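Local coordinates for 16S rRNA (guanine(1405)-N(7))-methyltransferase (Klebsiella pneumoniae, PDB 6PI9), which probably methylates the N7 position of guanine 1405 in 16S rRNA, using S-adenosyl-L-methionine as methyl donor, and so confers resistance to various aminoglycosides, at residues Ala180-Met183 / Lys184-Val188; Leu204-Pro207 / Arg208-Val211. All blocks are in the same frame, centred on the assembly; numbering follows the deposited sequence.

In the fold
Contacts 1 and 2 lie on neighbouring parallel strands of one sheet, and their centres are about 11 Å apart. Contact 1 is the turn between strand 179-183 and helix 186-192. Contact 2 is the entry into strand 208-214. The strands are joined by backbone hydrogen bonds from L182 N to V210 O (2.7 Å) and from V210 N to A180 O (2.8 Å). Side chains meet too: L186 CD1 lies 3.6 Å from V211 CG1. Contact 1 borders the cofactor pocket and binds S-adenosyl-L-homocysteine directly. Contact 2 is set back, with the side chain of L204 about 11 Å from the ligand.

Contact 1: Ala180-Met183 / Lys184-Val188; sequences ALLM and KLLPV. With SAH (S-adenosyl-L-homocysteine), chain B.
L182 meets L185 and L186 across the turn from strand to helix. L182 CD2 lies 3.9 Å from L186 CD2, and the two side chains meet at a slant, methyl to methyl. L182 CB takes the other leucine, with L185 CD2 at 4.1 Å. In L185, CG is anti to the backbone N (chi1 165°), which sets the side chain back against L182.

Polar links close the turn through water 1. This water donates to L182 O at 2.7 Å and accepts from L186 N at 2.9 Å. It thus links the strand to the first turn of the helix, where no direct hydrogen bond spans the two segments. K184 takes up a left-handed backbone conformation (phi 52°, psi 41°), which turns the chain out of the strand.

The ligand contacts form a third group. The amino N of S-adenosyl-L-homocysteine donates to M183 O at 2.9 Å. M183 CB lies 3.6 Å from the ligand carboxylate O. K184 CD lies 4.0 Å from the same ligand O, while K184 NZ reaches a protein partner and forms a salt bridge with E95. A loop at the carboxyl end of a strand, holding the cofactor, is characteristic of Rossmann-like methyltransferases.

Strand 179-183 runs between strands 117-120 and 208-214 in the sheet. K184 N is hydrogen-bonded to T212 OG1 of the latter strand. Helix 196-203 packs on L182 and L186, and helix 225-236 adds W232 and F233 against L186.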
ATOM      1  N   ALA A 180      15.351  -4.003  19.955  1.00 35.92           N
ATOM      2  CA  ALA A 180      14.788  -4.488  18.711  1.00 35.44           C
ATOM      3  C   ALA A 180      13.799  -3.473  18.169  1.00 34.32           C
ATOM      4  O   ALA A 180      13.092  -2.809  18.935  1.00 34.49           O
ATOM      5  CB  ALA A 180      14.043  -5.817  18.845  1.00 36.50           C
ATOM      6  N   LEU A 181      13.817  -3.335  16.847  1.00 29.41           N
ATOM      7  CA  LEU A 181      12.984  -2.386  16.132  1.00 33.09           C
ATOM      8  C   LEU A 181      11.910  -3.206  15.459  1.00 35.71           C
ATOM      9  O   LEU A 181      12.222  -4.221  14.834  1.00 32.13           O
ATOM     10  CB  LEU A 181      13.790  -1.619  15.080  1.00 34.40           C
ATOM     11  CG  LEU A 181      15.140  -1.063  15.556  1.00 36.59           C
ATOM     12  CD1 LEU A 181      15.851  -0.325  14.414  1.00 40.57           C
ATOM     13  CD2 LEU A 181      14.947  -0.075  16.752  1.00 35.00           C
ATOM     14  N   LEU A 182      10.643  -2.808  15.663  1.00 30.92           N
ATOM     15  CA  LEU A 182       9.479  -3.411  15.011  1.00 27.79           C
ATOM     16  C   LEU A 182       8.746  -2.256  14.360  1.00 28.94           C
ATOM     17  O   LEU A 182       7.724  -1.761  14.896  1.00 27.39           O
ATOM     18  CB  LEU A 182       8.583  -4.128  16.026  1.00 26.92           C
ATOM     19  CG  LEU A 182       9.269  -5.373  16.643  1.00 29.70           C
ATOM     20  CD1 LEU A 182      10.106  -4.923  17.847  1.00 36.30           C
ATOM     21  CD2 LEU A 182       8.189  -6.367  17.142  1.00 32.90           C
ATOM     22  N   MET A 183       9.272  -1.785  13.224  1.00 27.77           N
ATOM     23  CA  MET A 183       8.812  -0.520  12.659  1.00 28.33           C
ATOM     24  C   MET A 183       7.849  -0.822  11.507  1.00 31.58           C
ATOM     25  O   MET A 183       8.214  -1.558  10.569  1.00 29.50           O
ATOM     26  CB  MET A 183      10.036   0.296  12.224  1.00 30.63           C
ATOM     27  CG  MET A 183      10.873   0.738  13.440  1.00 34.18           C
ATOM     28  SD  MET A 183      12.549   1.272  12.926  1.00 41.67           S
ATOM     29  CE  MET A 183      12.156   2.571  11.750  1.00 42.39           C
ATOM     30  N   LYS A 184       6.628  -0.261  11.588  1.00 28.04           N
ATOM     31  CA  LYS A 184       5.589  -0.434  10.566  1.00 28.27           C
ATOM     32  C   LYS A 184       5.372  -1.900  10.256  1.00 28.45           C
ATOM     33  O   LYS A 184       5.227  -2.321   9.087  1.00 33.03           O
ATOM     34  CB  LYS A 184       5.975   0.346   9.310  1.00 28.41           C
ATOM     35  CG  LYS A 184       5.968   1.859   9.615  1.00 27.36           C
ATOM     36  CD  LYS A 184       6.574   2.624   8.361  1.00 34.99           C
ATOM     37  CE  LYS A 184       6.560   4.169   8.595  1.00 37.71           C
ATOM     38  NZ  LYS A 184       7.371   4.811   7.460  1.00 40.18           N
ATOM     39  N   LEU A 185       5.382  -2.686  11.297  1.00 26.53           N
ATOM     40  CA  LEU A 185       5.385  -4.136  11.169  1.00 28.35           C
ATOM     41  C   LEU A 185       4.187  -4.801  11.824  1.00 27.83           C
ATOM     42  O   LEU A 185       3.612  -5.716  11.250  1.00 28.41           O
ATOM     43  CB  LEU A 185       6.669  -4.685  11.823  1.00 30.79           C
ATOM     44  CG  LEU A 185       6.629  -6.200  12.076  1.00 33.36           C
ATOM     45  CD1 LEU A 185       6.546  -6.955  10.746  1.00 33.74           C
ATOM     46  CD2 LEU A 185       7.918  -6.590  12.807  1.00 35.03           C
ATOM     47  N   LEU A 186       3.798  -4.389  13.035  1.00 26.76           N
ATOM     48  CA  LEU A 186       2.805  -5.197  13.745  1.00 26.08           C
ATOM     49  C   LEU A 186       1.468  -5.293  13.003  1.00 26.68           C
ATOM     50  O   LEU A 186       0.857  -6.377  13.060  1.00 29.45           O
ATOM     51  CB  LEU A 186       2.598  -4.645  15.176  1.00 27.05           C
ATOM     52  CG  LEU A 186       3.820  -4.826  16.099  1.00 26.84           C
ATOM     53  CD1 LEU A 186       3.452  -4.495  17.590  1.00 29.67           C
ATOM     54  CD2 LEU A 186       4.425  -6.234  15.998  1.00 28.83           C
ATOM     55  N   PRO A 187       0.943  -4.249  12.330  1.00 27.69           N
ATOM     56  CA  PRO A 187      -0.345  -4.466  11.636  1.00 32.34           C
ATOM     57  C   PRO A 187      -0.268  -5.501  10.560  1.00 33.73           C
ATOM     58  O   PRO A 187      -1.207  -6.288  10.427  1.00 33.28           O
ATOM     59  CB  PRO A 187      -0.714  -3.089  11.037  1.00 29.50           C
ATOM     60  CG  PRO A 187      -0.024  -2.103  11.975  1.00 30.42           C
ATOM     61  CD  PRO A 187       1.268  -2.808  12.398  1.00 30.63           C
ATOM     62  N   VAL A 188       0.824  -5.549   9.798  1.00 29.67           N
ATOM     63  CA  VAL A 188       0.826  -6.515   8.709  1.00 34.66           C
ATOM     64  C   VAL A 188       1.104  -7.897   9.257  1.00 29.68           C
ATOM     65  O   VAL A 188       0.648  -8.890   8.704  1.00 32.79           O
ATOM     66  CB  VAL A 188       1.833  -6.122   7.619  1.00 38.88           C
ATOM     67  CG1 VAL A 188       3.226  -6.379   8.081  1.00 39.32           C
ATOM     68  CG2 VAL A 188       1.584  -6.950   6.312  1.00 37.39           C
TER
HETATM   69  N   SAH B 301      10.685  -1.871   9.180  1.00 31.10           N
HETATM   70  CA  SAH B 301      11.001  -1.315   7.846  1.00 37.56           C
HETATM   71  CB  SAH B 301      10.086  -1.906   6.787  1.00 32.30           C
HETATM   72  CG  SAH B 301       8.553  -1.818   7.040  1.00 33.14           C
HETATM   73  SD  SAH B 301       7.605  -2.318   5.529  1.00 39.99           S
HETATM   74  C   SAH B 301      10.868   0.220   7.845  1.00 42.37           C
HETATM   75  O   SAH B 301      10.109   0.722   8.700  1.00 39.26           O
HETATM   76  OXT SAH B 301      11.450   0.933   7.003  1.00 39.30           O
HETATM   77  C5' SAH B 301       7.089  -4.000   6.084  1.00 39.29           C
HETATM   78  C4' SAH B 301       8.196  -5.080   5.903  1.00 38.86           C
HETATM   79  O4' SAH B 301       7.788  -6.304   6.552  1.00 37.65           O
HETATM   80  C3' SAH B 301       8.617  -5.456   4.453  1.00 40.94           C
HETATM   81  O3' SAH B 301      10.036  -5.272   4.275  1.00 41.88           O
HETATM   82  C2' SAH B 301       8.268  -6.937   4.309  1.00 38.14           C
HETATM   83  O2' SAH B 301       9.272  -7.594   3.532  1.00 39.56           O
HETATM   84  C1' SAH B 301       8.345  -7.381   5.778  1.00 34.99           C
HETATM   85  N9  SAH B 301       7.507  -8.520   6.104  1.00 32.75           N
HETATM   86  C8  SAH B 301       6.164  -8.655   5.864  1.00 35.06           C
HETATM   87  N7  SAH B 301       5.752  -9.822   6.445  1.00 34.29           N
HETATM   88  C5  SAH B 301       6.853 -10.434   6.987  1.00 32.95           C
HETATM   89  C6  SAH B 301       7.057 -11.630   7.638  1.00 34.53           C
HETATM   90  N6  SAH B 301       6.099 -12.516   7.811  1.00 31.44           N
HETATM   91  N1  SAH B 301       8.320 -11.894   8.140  1.00 30.01           N
HETATM   92  C2  SAH B 301       9.359 -11.055   7.918  1.00 30.24           C
HETATM   93  N3  SAH B 301       9.189  -9.867   7.258  1.00 33.28           N
HETATM   94  C4  SAH B 301       7.929  -9.597   6.814  1.00 30.83           C
HETATM   95  O   HOH W   1       5.132  -2.183  14.280  1.00 26.82           O

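Contact 2: Leu204-Pro207 / Arg208-Val211; sequences LRAP and RLVV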
ATOM      1  N   LEU A 204      10.734 -11.774  22.304  1.00 40.78           N
ATOM      2  CA  LEU A 204      12.005 -11.187  21.888  1.00 42.73           C
ATOM      3  C   LEU A 204      12.972 -11.054  23.064  1.00 49.26           C
ATOM      4  O   LEU A 204      12.581 -10.707  24.184  1.00 52.15           O
ATOM      5  CB  LEU A 204      11.753  -9.823  21.240  1.00 42.63           C
ATOM      6  CG  LEU A 204      11.193  -9.943  19.829  1.00 40.99           C
ATOM      7  CD1 LEU A 204      10.729  -8.567  19.327  1.00 35.30           C
ATOM      8  CD2 LEU A 204      12.196 -10.605  18.841  1.00 43.00           C
ATOM      9  N   ARG A 205      14.241 -11.355  22.813  1.00 45.82           N
ATOM     10  CA  ARG A 205      15.236 -11.336  23.889  1.00 57.27           C
ATOM     11  C   ARG A 205      15.999 -10.019  23.886  1.00 61.05           C
ATOM     12  O   ARG A 205      17.226 -10.016  23.869  1.00 69.99           O
ATOM     13  CB  ARG A 205      16.182 -12.521  23.742  1.00 64.06           C
ATOM     14  CG  ARG A 205      15.529 -13.883  23.908  1.00 69.93           C
ATOM     15  CD  ARG A 205      16.465 -14.973  23.403  1.00 77.04           C
ATOM     16  NE  ARG A 205      15.968 -16.318  23.694  1.00 83.49           N
ATOM     17  CZ  ARG A 205      16.536 -17.443  23.250  1.00 86.86           C
ATOM     18  NH1 ARG A 205      17.620 -17.389  22.483  1.00 83.90           N
ATOM     19  NH2 ARG A 205      16.025 -18.628  23.580  1.00 90.82           N
ATOM     20  N   ALA A 206      15.285  -8.889  23.844  1.00 51.35           N
ATOM     21  CA  ALA A 206      15.902  -7.568  23.924  1.00 47.49           C
ATOM     22  C   ALA A 206      15.127  -6.768  24.970  1.00 49.71           C
ATOM     23  O   ALA A 206      13.876  -6.807  24.984  1.00 51.95           O
ATOM     24  CB  ALA A 206      15.895  -6.828  22.578  1.00 45.87           C
ATOM     25  N   PRO A 207      15.817  -6.032  25.839  1.00 48.91           N
ATOM     26  CA  PRO A 207      15.105  -5.305  26.896  1.00 48.66           C
ATOM     27  C   PRO A 207      14.412  -4.042  26.428  1.00 52.62           C
ATOM     28  O   PRO A 207      13.566  -3.518  27.177  1.00 51.56           O
ATOM     29  CB  PRO A 207      16.219  -4.969  27.889  1.00 54.65           C
ATOM     30  CG  PRO A 207      17.441  -4.900  27.062  1.00 54.59           C
ATOM     31  CD  PRO A 207      17.281  -5.954  26.010  1.00 51.84           C
ATOM     32  N   ARG A 208      14.752  -3.504  25.249  1.00 43.94           N
ATOM     33  CA  ARG A 208      14.128  -2.271  24.776  1.00 46.26           C
ATOM     34  C   ARG A 208      13.620  -2.542  23.381  1.00 44.09           C
ATOM     35  O   ARG A 208      14.314  -3.190  22.601  1.00 41.76           O
ATOM     36  CB  ARG A 208      15.106  -1.090  24.759  1.00 43.97           C
ATOM     37  CG  ARG A 208      15.341  -0.511  26.167  1.00 50.88           C
ATOM     38  CD  ARG A 208      16.632   0.257  26.291  1.00 56.26           C
ATOM     39  NE  ARG A 208      16.604   1.329  27.311  1.00 69.73           N
ATOM     40  CZ  ARG A 208      16.347   1.157  28.609  1.00 77.15           C
ATOM     41  NH1 ARG A 208      16.023  -0.052  29.085  1.00 78.38           N
ATOM     42  NH2 ARG A 208      16.389   2.203  29.441  1.00 79.35           N
ATOM     43  N   LEU A 209      12.415  -2.052  23.068  1.00 38.12           N
ATOM     44  CA  LEU A 209      11.787  -2.250  21.771  1.00 36.43           C
ATOM     45  C   LEU A 209      11.356  -0.890  21.251  1.00 35.99           C
ATOM     46  O   LEU A 209      10.909  -0.042  22.029  1.00 39.28           O
ATOM     47  CB  LEU A 209      10.541  -3.150  21.844  1.00 36.09           C
ATOM     48  CG  LEU A 209      10.738  -4.462  22.598  1.00 42.80           C
ATOM     49  CD1 LEU A 209       9.416  -5.189  22.581  1.00 43.92           C
ATOM     50  CD2 LEU A 209      11.832  -5.361  21.963  1.00 46.07           C
ATOM     51  N   VAL A 210      11.489  -0.683  19.947  1.00 32.50           N
ATOM     52  CA  VAL A 210      10.929   0.493  19.269  1.00 30.46           C
ATOM     53  C   VAL A 210       9.855  -0.026  18.357  1.00 29.24           C
ATOM     54  O   VAL A 210      10.153  -0.788  17.433  1.00 30.59           O
ATOM     55  CB  VAL A 210      11.995   1.254  18.465  1.00 31.73           C
ATOM     56  CG1 VAL A 210      11.352   2.462  17.735  1.00 36.02           C
ATOM     57  CG2 VAL A 210      13.116   1.698  19.407  1.00 37.74           C
ATOM     58  N   VAL A 211       8.602   0.357  18.601  1.00 27.27           N
ATOM     59  CA  VAL A 211       7.464  -0.194  17.849  1.00 24.57           C
ATOM     60  C   VAL A 211       6.776   0.969  17.170  1.00 28.88           C
ATOM     61  O   VAL A 211       6.492   1.974  17.832  1.00 29.79           O
ATOM     62  CB  VAL A 211       6.465  -0.914  18.781  1.00 29.98           C
ATOM     63  CG1 VAL A 211       5.198  -1.397  17.997  1.00 28.42           C
ATOM     64  CG2 VAL A 211       7.164  -2.060  19.585  1.00 36.20           C
TER
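L209 has CG beside its backbone N and anti to the carbonyl carbon (chi1 -50°). Its chi2 of 179° sends CD1 out in line with the chain, and CD2 branches off toward the loop the chain has just left. There L209 CD2 lies 4.3 Å from L204 CD1, a methyl-to-methyl contact. The same methyl also approaches A206, with L209 CD2 3.9 Å from A206 O and 4.4 Å from A206 CB. One branch of L209 therefore meets both L204 and A206. L204 and A206 direct their CB atoms to the strand, and both are buried.

R208 behaves differently. It points its CB away from the loop, but its first side-chain torsion brings R208 CG to 3.6 Å from P207 O. The chain is extended from CG to NE. Its guanidinium group finds its partner on another strand, in a salt bridge from NH2 to E258.

Residues 204-207 connect helix 196-203 to strand 208-214. They form the last part of a right-handed beta-alpha-beta crossover from strand 179-183, as expected in a Rossmann-like methyltransferase. The next strand is laid down parallel to the first.

The P207 ring lies beside R208 N because the two residues adjoin. P207 has no N-H to donate, being a proline. No direct hydrogen bond crosses the two segments. A weak one from A206 N to L204 O, at 3.3 Å, lies within the loop.

Around this corner, L209 also touches V257 of strand 252-259 and L201 of helix 196-203. F110 of helix 100-111 packs on R208, and L182 of strand 179-183 touches L204.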